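Local coordinates for receptor-like protein kinase ANXUR1 (Arabidopsis thaliana, PDB 6FIG) that acts as a receptor-like serine/threonine kinase in plant reproduction, its malectin-like ectodomain probably sensing extracellular signals, at residues L76-Y81 against A151-I156; T103-F108 against L122-S127; K297-Y302 against L347-S352. All coordinates share one frame; numbering follows the deposited sequence.

Contact 1 of 3, residues L76-Y81 against A151-I156; sequences LRLYFY and AFINGI. With CA (calcium ion), chain I.
Strand 76-80 runs antiparallel to the chain at Gly155 and Ile156, and a classic beta bulge interrupts the pairing where Asn154 and Gly155 both face Tyr79. Tyr79 N donates to Gly155 O at 2.9 Å, nearly straight at 167°. Its own carbonyl oxygen takes the Asn154 N-H and, weakly, that of Gly155. This is a buried piece of the malectin-like domain, and the bulge sits beside a calcium ion: Asn154 O binds the metal together with Ser7 OG and the carbonyls of Cys8, Pro51 and Thr54. The Asn154 side chain points back at the strand, where OD1 receives Tyr81 N at 2.7 Å, with the donor standing above the amide plane. On the side of Leu76 and Leu78, Leu78 CD2 lies alongside Ile156 CG1, while Leu76 CD1 meets the other branch, CG2, at 4.0 Å. Ile153 holds CG1 anti to its backbone N (chi1 -178°), which carries CD1 to Leu78 CB and against Phe80 CE1. Phe80 also turns its edge to the face of Phe152, an edge-to-face pair with planes at 73°. Phe152 O, which has no hydrogen-bond partner, lies in the Phe80 ring plane, 3.3 Å from CE1.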
loop_
_atom_site.group_PDB
_atom_site.type_symbol
_atom_site.label_atom_id
_atom_site.label_comp_id
_atom_site.label_asym_id
_atom_site.label_seq_id
_atom_site.Cartn_x
_atom_site.Cartn_y
_atom_site.Cartn_z
ATOM N N LEU A 76 -11.001 6.929 -9.444
ATOM C CA LEU A 76 -10.930 6.264 -10.738
ATOM C C LEU A 76 -9.960 7.046 -11.566
ATOM O O LEU A 76 -10.135 8.274 -11.735
ATOM C CB LEU A 76 -12.293 6.223 -11.413
ATOM C CG LEU A 76 -12.323 5.803 -12.884
ATOM C CD1 LEU A 76 -11.933 4.334 -13.041
ATOM C CD2 LEU A 76 -13.708 6.013 -13.478
ATOM N N ARG A 77 -8.944 6.389 -12.109
ATOM C CA ARG A 77 -8.038 7.010 -13.039
ATOM C C ARG A 77 -8.080 6.326 -14.389
ATOM O O ARG A 77 -8.106 5.098 -14.452
ATOM C CB ARG A 77 -6.598 6.951 -12.556
ATOM C CG ARG A 77 -6.368 7.756 -11.302
ATOM C CD ARG A 77 -4.955 7.636 -10.813
ATOM N NE ARG A 77 -4.827 8.342 -9.547
ATOM C CZ ARG A 77 -4.127 7.926 -8.498
ATOM N NH1 ARG A 77 -3.456 6.787 -8.502
ATOM N NH2 ARG A 77 -4.129 8.658 -7.391
ATOM N N LEU A 78 -8.041 7.134 -15.428
ATOM C CA LEU A 78 -8.018 6.668 -16.808
ATOM C C LEU A 78 -6.755 7.225 -17.455
ATOM O O LEU A 78 -6.529 8.444 -17.444
ATOM C CB LEU A 78 -9.250 7.162 -17.557
ATOM C CG LEU A 78 -10.590 6.782 -16.921
ATOM C CD1 LEU A 78 -11.721 7.378 -17.705
ATOM C CD2 LEU A 78 -10.769 5.270 -16.819
ATOM N N TYR A 79 -5.929 6.330 -17.998
ATOM C CA TYR A 79 -4.638 6.677 -18.606
ATOM C C TYR A 79 -4.753 6.574 -20.120
ATOM O O TYR A 79 -5.189 5.534 -20.635
ATOM C CB TYR A 79 -3.537 5.715 -18.138
ATOM C CG TYR A 79 -3.168 5.812 -16.665
ATOM C CD1 TYR A 79 -4.048 5.421 -15.662
ATOM C CD2 TYR A 79 -1.914 6.294 -16.283
ATOM C CE1 TYR A 79 -3.707 5.525 -14.317
ATOM C CE2 TYR A 79 -1.549 6.386 -14.940
ATOM C CZ TYR A 79 -2.442 5.996 -13.963
ATOM O OH TYR A 79 -2.048 6.104 -12.643
ATOM N N PHE A 80 -4.325 7.621 -20.813
ATOM C CA PHE A 80 -4.372 7.672 -22.263
ATOM C C PHE A 80 -3.034 8.101 -22.856
ATOM O O PHE A 80 -2.420 9.062 -22.391
ATOM C CB PHE A 80 -5.425 8.676 -22.699
ATOM C CG PHE A 80 -6.807 8.370 -22.209
ATOM C CD1 PHE A 80 -7.548 7.361 -22.782
ATOM C CD2 PHE A 80 -7.373 9.108 -21.157
ATOM C CE1 PHE A 80 -8.834 7.094 -22.330
ATOM C CE2 PHE A 80 -8.652 8.840 -20.711
ATOM C CZ PHE A 80 -9.389 7.837 -21.300
ATOM N N TYR A 81 -2.607 7.385 -23.889
ATOM C CA TYR A 81 -1.403 7.714 -24.654
ATOM C C TYR A 81 -1.786 7.703 -26.144
ATOM O O TYR A 81 -1.766 6.646 -26.762
ATOM C CB TYR A 81 -0.307 6.688 -24.363
ATOM C CG TYR A 81 0.951 6.903 -25.168
ATOM C CD1 TYR A 81 1.651 8.098 -25.075
ATOM C CD2 TYR A 81 1.448 5.913 -26.013
ATOM C CE1 TYR A 81 2.809 8.308 -25.817
ATOM C CE2 TYR A 81 2.610 6.111 -26.755
ATOM C CZ TYR A 81 3.287 7.312 -26.649
ATOM O OH TYR A 81 4.440 7.496 -27.402
ATOM N N ALA A 151 -12.682 4.097 -29.633
ATOM C CA ALA A 151 -12.249 4.422 -28.271
ATOM C C ALA A 151 -11.001 3.627 -27.963
ATOM O O ALA A 151 -10.729 2.592 -28.571
ATOM C CB ALA A 151 -13.359 4.121 -27.280
ATOM N N PHE A 152 -10.228 4.106 -27.004
ATOM C CA PHE A 152 -9.059 3.371 -26.545
ATOM C C PHE A 152 -8.805 3.710 -25.104
ATOM O O PHE A 152 -9.308 4.720 -24.583
ATOM C CB PHE A 152 -7.814 3.655 -27.416
ATOM C CG PHE A 152 -7.202 5.001 -27.200
ATOM C CD1 PHE A 152 -7.795 6.148 -27.723
ATOM C CD2 PHE A 152 -6.037 5.141 -26.457
ATOM C CE1 PHE A 152 -7.239 7.401 -27.507
ATOM C CE2 PHE A 152 -5.475 6.387 -26.239
ATOM C CZ PHE A 152 -6.074 7.520 -26.758
ATOM N N ILE A 153 -8.038 2.848 -24.457
ATOM C CA ILE A 153 -7.668 3.044 -23.050
ATOM C C ILE A 153 -6.327 2.345 -22.837
ATOM O O ILE A 153 -6.111 1.241 -23.341
ATOM C CB ILE A 153 -8.775 2.483 -22.108
ATOM C CG1 ILE A 153 -8.447 2.706 -20.620
ATOM C CG2 ILE A 153 -9.064 1.007 -22.389
ATOM C CD1 ILE A 153 -8.490 4.157 -20.172
ATOM N N ASN A 154 -5.426 2.985 -22.100
ATOM C CA ASN A 154 -4.125 2.376 -21.786
ATOM C C ASN A 154 -4.040 1.813 -20.379
ATOM O O ASN A 154 -3.373 0.797 -20.142
ATOM C CB ASN A 154 -3.010 3.376 -22.005
ATOM C CG ASN A 154 -2.967 3.869 -23.429
ATOM O OD1 ASN A 154 -3.633 4.844 -23.762
ATOM N ND2 ASN A 154 -2.208 3.185 -24.281
ATOM N N GLY A 155 -4.742 2.449 -19.448
ATOM C CA GLY A 155 -4.722 2.025 -18.064
ATOM C C GLY A 155 -5.947 2.472 -17.305
ATOM O O GLY A 155 -6.518 3.529 -17.591
ATOM N N ILE A 156 -6.340 1.654 -16.341
ATOM C CA ILE A 156 -7.457 1.971 -15.443
ATOM C C ILE A 156 -7.032 1.683 -14.010
ATOM O O ILE A 156 -6.550 0.601 -13.740
ATOM C CB ILE A 156 -8.724 1.156 -15.788
ATOM C CG1 ILE A 156 -9.189 1.456 -17.212
ATOM C CG2 ILE A 156 -9.846 1.461 -14.801
ATOM C CD1 ILE A 156 -10.318 0.570 -17.703
HETATM CA CA CA I . -1.654 -0.523 -21.203
#

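Contact 2 of 3, residues T103-F108 against L122-S127. With NAG (2-acetamido-2-deoxy-beta-D-glucopyranose), chain C.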
loop_
_atom_site.group_PDB
_atom_site.type_symbol
_atom_site.label_atom_id
_atom_site.label_comp_id
_atom_site.label_asym_id
_atom_site.label_seq_id
_atom_site.Cartn_x
_atom_site.Cartn_y
_atom_site.Cartn_z
ATOM N N THR A 103 -21.298 10.564 -16.320
ATOM C CA THR A 103 -20.538 10.784 -17.543
ATOM C C THR A 103 -19.243 11.503 -17.213
ATOM O O THR A 103 -19.262 12.616 -16.656
ATOM C CB THR A 103 -21.322 11.582 -18.594
ATOM O OG1 THR A 103 -22.499 10.850 -18.983
ATOM C CG2 THR A 103 -20.462 11.828 -19.834
ATOM N N LEU A 104 -18.124 10.872 -17.537
ATOM C CA LEU A 104 -16.790 11.401 -17.265
ATOM C C LEU A 104 -16.245 12.148 -18.453
ATOM O O LEU A 104 -15.695 13.257 -18.316
ATOM C CB LEU A 104 -15.821 10.258 -16.906
ATOM C CG LEU A 104 -16.321 9.332 -15.802
ATOM C CD1 LEU A 104 -15.339 8.204 -15.582
ATOM C CD2 LEU A 104 -16.607 10.062 -14.503
ATOM N N LEU A 105 -16.345 11.518 -19.619
ATOM C CA LEU A 105 -15.800 12.049 -20.848
ATOM C C LEU A 105 -16.844 11.915 -21.933
ATOM O O LEU A 105 -17.597 10.943 -21.946
ATOM C CB LEU A 105 -14.552 11.274 -21.230
ATOM C CG LEU A 105 -13.383 11.363 -20.272
ATOM C CD1 LEU A 105 -12.342 10.298 -20.622
ATOM C CD2 LEU A 105 -12.787 12.748 -20.297
ATOM N N SER A 106 -16.902 12.875 -22.854
ATOM C CA SER A 106 -17.915 12.899 -23.910
ATOM C C SER A 106 -17.311 13.607 -25.106
ATOM O O SER A 106 -16.737 14.694 -24.943
ATOM C CB SER A 106 -19.191 13.616 -23.457
ATOM O OG SER A 106 -20.180 13.654 -24.485
ATOM N N ASN A 107 -17.381 12.987 -26.279
ATOM C CA ASN A 107 -16.704 13.504 -27.476
ATOM C C ASN A 107 -15.212 13.787 -27.242
ATOM O O ASN A 107 -14.638 14.740 -27.785
ATOM C CB ASN A 107 -17.403 14.779 -27.948
ATOM C CG ASN A 107 -16.967 15.195 -29.337
ATOM O OD1 ASN A 107 -16.966 14.394 -30.270
ATOM N ND2 ASN A 107 -16.581 16.451 -29.472
ATOM N N PHE A 108 -14.592 12.930 -26.451
ATOM C CA PHE A 108 -13.235 13.132 -25.957
ATOM C C PHE A 108 -12.190 12.769 -26.993
ATOM O O PHE A 108 -12.151 11.628 -27.477
ATOM C CB PHE A 108 -13.043 12.296 -24.703
ATOM C CG PHE A 108 -11.618 12.182 -24.245
ATOM C CD1 PHE A 108 -10.910 13.318 -23.854
ATOM C CD2 PHE A 108 -10.996 10.932 -24.169
ATOM C CE1 PHE A 108 -9.610 13.217 -23.412
ATOM C CE2 PHE A 108 -9.679 10.825 -23.739
ATOM C CZ PHE A 108 -8.989 11.980 -23.343
ATOM N N LEU A 122 -2.036 11.514 -20.876
ATOM C CA LEU A 122 -3.026 12.120 -19.968
ATOM C C LEU A 122 -3.406 11.121 -18.898
ATOM O O LEU A 122 -3.517 9.925 -19.175
ATOM C CB LEU A 122 -4.328 12.474 -20.707
ATOM C CG LEU A 122 -4.244 13.346 -21.947
ATOM C CD1 LEU A 122 -5.579 13.371 -22.671
ATOM C CD2 LEU A 122 -3.796 14.757 -21.613
ATOM N N VAL A 123 -3.639 11.618 -17.682
ATOM C CA VAL A 123 -4.264 10.838 -16.634
ATOM C C VAL A 123 -5.475 11.646 -16.157
ATOM O O VAL A 123 -5.328 12.756 -15.616
ATOM C CB VAL A 123 -3.335 10.544 -15.445
ATOM C CG1 VAL A 123 -4.020 9.602 -14.463
ATOM C CG2 VAL A 123 -1.992 9.991 -15.914
ATOM N N LYS A 124 -6.663 11.125 -16.397
ATOM C CA LYS A 124 -7.891 11.718 -15.919
ATOM C C LYS A 124 -8.196 11.054 -14.591
ATOM O O LYS A 124 -8.178 9.837 -14.496
ATOM C CB LYS A 124 -9.052 11.481 -16.888
ATOM C CG LYS A 124 -8.863 12.019 -18.294
ATOM C CD LYS A 124 -8.981 13.516 -18.373
ATOM C CE LYS A 124 -9.050 13.929 -19.840
ATOM N NZ LYS A 124 -9.267 15.369 -20.050
ATOM N N GLU A 125 -8.474 11.833 -13.540
ATOM C CA GLU A 125 -8.738 11.280 -12.238
ATOM C C GLU A 125 -10.049 11.822 -11.711
ATOM O O GLU A 125 -10.278 13.060 -11.758
ATOM C CB GLU A 125 -7.617 11.638 -11.258
ATOM C CG GLU A 125 -7.829 11.100 -9.855
ATOM C CD GLU A 125 -6.748 11.519 -8.893
ATOM O OE1 GLU A 125 -6.962 12.543 -8.239
ATOM O OE2 GLU A 125 -5.709 10.835 -8.763
ATOM N N TYR A 126 -10.860 10.930 -11.172
ATOM C CA TYR A 126 -12.176 11.241 -10.650
ATOM C C TYR A 126 -12.316 10.671 -9.258
ATOM O O TYR A 126 -11.713 9.655 -8.937
ATOM C CB TYR A 126 -13.255 10.669 -11.568
ATOM C CG TYR A 126 -13.081 11.093 -12.980
ATOM C CD1 TYR A 126 -13.610 12.312 -13.442
ATOM C CD2 TYR A 126 -12.363 10.319 -13.881
ATOM C CE1 TYR A 126 -13.418 12.727 -14.739
ATOM C CE2 TYR A 126 -12.163 10.722 -15.176
ATOM C CZ TYR A 126 -12.688 11.929 -15.611
ATOM O OH TYR A 126 -12.471 12.355 -16.885
ATOM N N SER A 127 -13.141 11.313 -8.433
ATOM C CA SER A 127 -13.532 10.788 -7.149
ATOM C C SER A 127 -15.033 10.579 -7.180
ATOM O O SER A 127 -15.811 11.545 -7.270
ATOM C CB SER A 127 -13.146 11.693 -5.982
ATOM O OG SER A 127 -13.600 11.129 -4.759
HETATM C C1 NAG C . -16.132 17.028 -30.722
HETATM C C2 NAG C . -17.147 18.047 -31.218
HETATM C C3 NAG C . -16.607 18.826 -32.415
HETATM C C4 NAG C . -15.210 19.372 -32.135
HETATM C C5 NAG C . -14.290 18.244 -31.688
HETATM C C6 NAG C . -12.879 18.712 -31.336
HETATM C C7 NAG C . -19.456 17.286 -30.833
HETATM C C8 NAG C . -20.580 16.474 -31.404
HETATM N N2 NAG C . -18.359 17.336 -31.589
HETATM O O3 NAG C . -17.498 19.893 -32.748
HETATM O O4 NAG C . -14.719 19.956 -33.356
HETATM O O5 NAG C . -14.850 17.624 -30.530
HETATM O O6 NAG C . -12.919 19.598 -30.215
HETATM O O7 NAG C . -19.569 17.860 -29.772
HETATM O O HOH W 1 -13.648 14.791 -17.493
#
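The Tyr126 ring carries Leu104 on one face: CD2 sits 4.0 Å from the ring centroid, only 15° off the normal, a CH-pi contact, and CB lies over the CZ end. At the phenol edge, in the ring plane, is a water. The Phe108 ring has Leu105 CD1 over one face, whereas Leu122 CD1 arrives at its edge, 3.7 Å from CZ. These groups fill the interface between two sheets of the malectin-like domain, a beta-sandwich arrangement: strand 102-108 borders the five-stranded antiparallel sheet, and strand 122-128 pairs with 73-80 in the facing one. The axes of 103-105 and 122-127 run 9.3 Å apart, so side chains do the joining. Leu104 and Leu105 both point across because they form a classic beta bulge opposite Val97. Two residues before Tyr126, Lys124 bends at its second torsion (chi2 -74°) and runs antiparallel to the Phe108 side chain, bringing CE to 3.7 Å from CE1 of that ring; the same CE touches Leu105 CD2. The Phe80 side chain also packs against Leu105 and Lys124. At the corner formed by Ser106 and Asn107 the chain bears an N-linked glycan, Asn107 ND2 being bonded covalently to C1 of the sugar. The water is hydrogen-bonded to Tyr126 OH at 2.8 Å and bridges to Leu104 O, 2.7 Å away, to which it can donate.

Contact 3 of 3, residues K297-Y302 against L347-S352; sequences KVFNIY and LQMTPS. With NAG (2-acetamido-2-deoxy-beta-D-glucopyranose), chain D.
Tyr302, Gln348 and Thr350 line the protein surface against an N-acetylglucosamine, probably that of an N-glycan on Asn267. The sugar places C5 over one face of the Tyr302 ring, 3.7 Å from CD2 and offset toward the rim. Thr350 CG2 comes to the edge of the same ring, in its plane and 3.8 Å from CE2. Gln348 reaches along the sugar with its chain extended beyond CG, and OE1 lies 2.6 Å from the sugar O6, though the proton of that hydroxyl has another acceptor within reach. Thr350 OG1 is held by Ser266 O. Strands 299-303 and 344-351 are antiparallel neighbours inside a four-stranded sheet of the malectin-like domain. Tyr302 and Gln348 bond in both directions, as do Asn300 and Thr350; past Pro351, Ser352 N continues the pairing to Val298 O with an almost straight bond of 170°. On the side of Ile301 and Met349 the contacts are apolar. Ile301 CG2 lies beside Leu347 CD1, and Met349, its CG wedged between backbone N and carbonyl carbon (chi1 55°), runs alongside Phe299 in an oblique Met-aromatic contact, SD 4.8 Å from the ring centroid. Leu364 of strand 363-372 packs against Leu347 and Met349. Ser352 OG is hydrogen-bonded to Phe354 N; at this far end a water also accepts from Ser352 OG at 2.6 Å and donates to Asn300 OD1 at 2.7 Å.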
loop_
_atom_site.group_PDB
_atom_site.type_symbol
_atom_site.label_atom_id
_atom_site.label_comp_id
_atom_site.label_asym_id
_atom_site.label_seq_id
_atom_site.Cartn_x
_atom_site.Cartn_y
_atom_site.Cartn_z
ATOM N N LYS A 297 1.590 36.812 10.414
ATOM C CA LYS A 297 1.377 36.831 8.965
ATOM C C LYS A 297 -0.114 36.695 8.710
ATOM O O LYS A 297 -0.736 35.728 9.154
ATOM C CB LYS A 297 2.144 35.718 8.287
ATOM C CG LYS A 297 1.884 35.582 6.790
ATOM C CD LYS A 297 2.803 34.543 6.155
ATOM C CE LYS A 297 2.517 33.134 6.652
ATOM N NZ LYS A 297 3.666 32.242 6.400
ATOM N N VAL A 298 -0.659 37.684 8.020
ATOM C CA VAL A 298 -2.096 37.831 7.841
ATOM C C VAL A 298 -2.304 38.319 6.421
ATOM O O VAL A 298 -1.686 39.297 6.002
ATOM C CB VAL A 298 -2.657 38.825 8.873
ATOM C CG1 VAL A 298 -4.140 38.988 8.739
ATOM C CG2 VAL A 298 -2.306 38.384 10.290
ATOM N N PHE A 299 -3.159 37.630 5.667
ATOM C CA PHE A 299 -3.226 37.871 4.231
ATOM C C PHE A 299 -4.596 37.685 3.635
ATOM O O PHE A 299 -5.412 36.891 4.140
ATOM C CB PHE A 299 -2.180 37.036 3.472
ATOM C CG PHE A 299 -2.213 35.562 3.750
ATOM C CD1 PHE A 299 -1.599 35.030 4.859
ATOM C CD2 PHE A 299 -2.781 34.687 2.812
ATOM C CE1 PHE A 299 -1.598 33.666 5.088
ATOM C CE2 PHE A 299 -2.773 33.329 3.042
ATOM C CZ PHE A 299 -2.175 32.821 4.185
ATOM N N ASN A 300 -4.827 38.406 2.544
ATOM C CA ASN A 300 -6.069 38.346 1.799
ATOM C C ASN A 300 -5.941 37.301 0.715
ATOM O O ASN A 300 -4.862 37.110 0.160
ATOM C CB ASN A 300 -6.395 39.697 1.181
ATOM C CG ASN A 300 -6.633 40.778 2.218
ATOM O OD1 ASN A 300 -7.236 40.536 3.267
ATOM N ND2 ASN A 300 -6.129 41.969 1.943
ATOM N N ILE A 301 -7.049 36.622 0.429
ATOM C CA ILE A 301 -7.088 35.572 -0.599
ATOM C C ILE A 301 -8.261 35.875 -1.506
ATOM O O ILE A 301 -9.386 36.074 -1.016
ATOM C CB ILE A 301 -7.279 34.177 0.005
ATOM C CG1 ILE A 301 -6.186 33.849 1.035
ATOM C CG2 ILE A 301 -7.306 33.112 -1.095
ATOM C CD1 ILE A 301 -6.346 32.487 1.683
ATOM N N TYR A 302 -7.997 35.912 -2.814
ATOM C CA TYR A 302 -9.020 36.186 -3.822
ATOM C C TYR A 302 -9.066 35.044 -4.826
ATOM O O TYR A 302 -8.037 34.455 -5.159
ATOM C CB TYR A 302 -8.723 37.496 -4.543
ATOM C CG TYR A 302 -8.439 38.643 -3.612
ATOM C CD1 TYR A 302 -9.471 39.305 -2.966
ATOM C CD2 TYR A 302 -7.133 39.084 -3.401
ATOM C CE1 TYR A 302 -9.210 40.380 -2.125
ATOM C CE2 TYR A 302 -6.861 40.151 -2.564
ATOM C CZ TYR A 302 -7.894 40.793 -1.929
ATOM O OH TYR A 302 -7.575 41.869 -1.099
ATOM N N LEU A 347 -6.084 32.368 -8.584
ATOM C CA LEU A 347 -5.985 32.406 -7.127
ATOM C C LEU A 347 -4.967 33.487 -6.815
ATOM O O LEU A 347 -3.889 33.477 -7.406
ATOM C CB LEU A 347 -5.526 31.073 -6.588
ATOM C CG LEU A 347 -5.213 31.028 -5.101
ATOM C CD1 LEU A 347 -6.455 31.263 -4.268
ATOM C CD2 LEU A 347 -4.588 29.694 -4.739
ATOM N N GLN A 348 -5.308 34.428 -5.928
ATOM C CA GLN A 348 -4.376 35.530 -5.615
ATOM C C GLN A 348 -4.283 35.716 -4.128
ATOM O O GLN A 348 -5.270 35.552 -3.439
ATOM C CB GLN A 348 -4.821 36.825 -6.260
ATOM C CG GLN A 348 -4.810 36.765 -7.772
ATOM C CD GLN A 348 -5.373 38.005 -8.381
ATOM O OE1 GLN A 348 -6.568 38.288 -8.236
ATOM N NE2 GLN A 348 -4.519 38.790 -9.041
ATOM N N MET A 349 -3.084 36.010 -3.639
ATOM C CA MET A 349 -2.927 36.414 -2.245
ATOM C C MET A 349 -1.969 37.588 -2.098
ATOM O O MET A 349 -1.049 37.770 -2.888
ATOM C CB MET A 349 -2.558 35.241 -1.328
ATOM C CG MET A 349 -1.345 34.429 -1.700
ATOM S SD MET A 349 -1.151 33.016 -0.571
ATOM C CE MET A 349 -2.666 32.148 -0.712
ATOM N N THR A 350 -2.220 38.383 -1.057
ATOM C CA THR A 350 -1.472 39.613 -0.811
ATOM C C THR A 350 -1.612 39.877 0.684
ATOM O O THR A 350 -2.576 39.417 1.289
ATOM C CB THR A 350 -2.013 40.785 -1.676
ATOM O OG1 THR A 350 -1.146 41.934 -1.606
ATOM C CG2 THR A 350 -3.417 41.205 -1.248
ATOM N N PRO A 351 -0.683 40.639 1.283
ATOM C CA PRO A 351 -0.827 40.825 2.729
ATOM C C PRO A 351 -2.040 41.676 3.088
ATOM O O PRO A 351 -2.438 42.557 2.325
ATOM C CB PRO A 351 0.457 41.593 3.119
ATOM C CG PRO A 351 1.382 41.393 1.969
ATOM C CD PRO A 351 0.505 41.343 0.777
ATOM N N SER A 352 -2.589 41.408 4.270
ATOM C CA SER A 352 -3.630 42.248 4.838
ATOM C C SER A 352 -2.956 43.269 5.746
ATOM O O SER A 352 -1.955 42.973 6.413
ATOM C CB SER A 352 -4.608 41.407 5.656
ATOM O OG SER A 352 -5.549 42.229 6.341
HETATM C C1 NAG D . -4.754 41.707 -5.795
HETATM C C2 NAG D . -4.742 43.214 -5.956
HETATM C C3 NAG D . -6.135 43.800 -5.755
HETATM C C4 NAG D . -7.196 43.034 -6.528
HETATM C C5 NAG D . -7.103 41.556 -6.176
HETATM C C6 NAG D . -8.159 40.658 -6.812
HETATM C C7 NAG D . -2.631 44.264 -5.243
HETATM C C8 NAG D . -1.833 44.707 -4.043
HETATM N N2 NAG D . -3.813 43.716 -4.949
HETATM O O3 NAG D . -6.128 45.160 -6.187
HETATM O O4 NAG D . -8.492 43.504 -6.149
HETATM O O5 NAG D . -5.805 41.138 -6.579
HETATM O O6 NAG D . -7.948 40.536 -8.222
HETATM O O7 NAG D . -2.217 44.408 -6.390
HETATM O O HOH W 2 -7.893 42.305 5.212
#

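Contacts 1 and 2 are neighbours, their centres 9 Å apart, and contact 2 is nested along the chain within the loop that contact 1 closes. Strands 73-80 and 122-128 lie side by side in one sheet; the Arg77-Glu125 salt bridge and packing of Leu76 on Leu104 tie the contacts together. Contact 3 lies across the chain's centre, about 39 Å from contact 1 between centres. Contacts 1 and 3 are backbone-paired strands, one bulged beside calcium, the other unbulged and flanked by a sugar, whereas contact 2 joins facing sheets through side chains and a water. All are largely buried, but Asn300 and Gln348 of contact 3, like Lys124 of contact 2, are partly exposed.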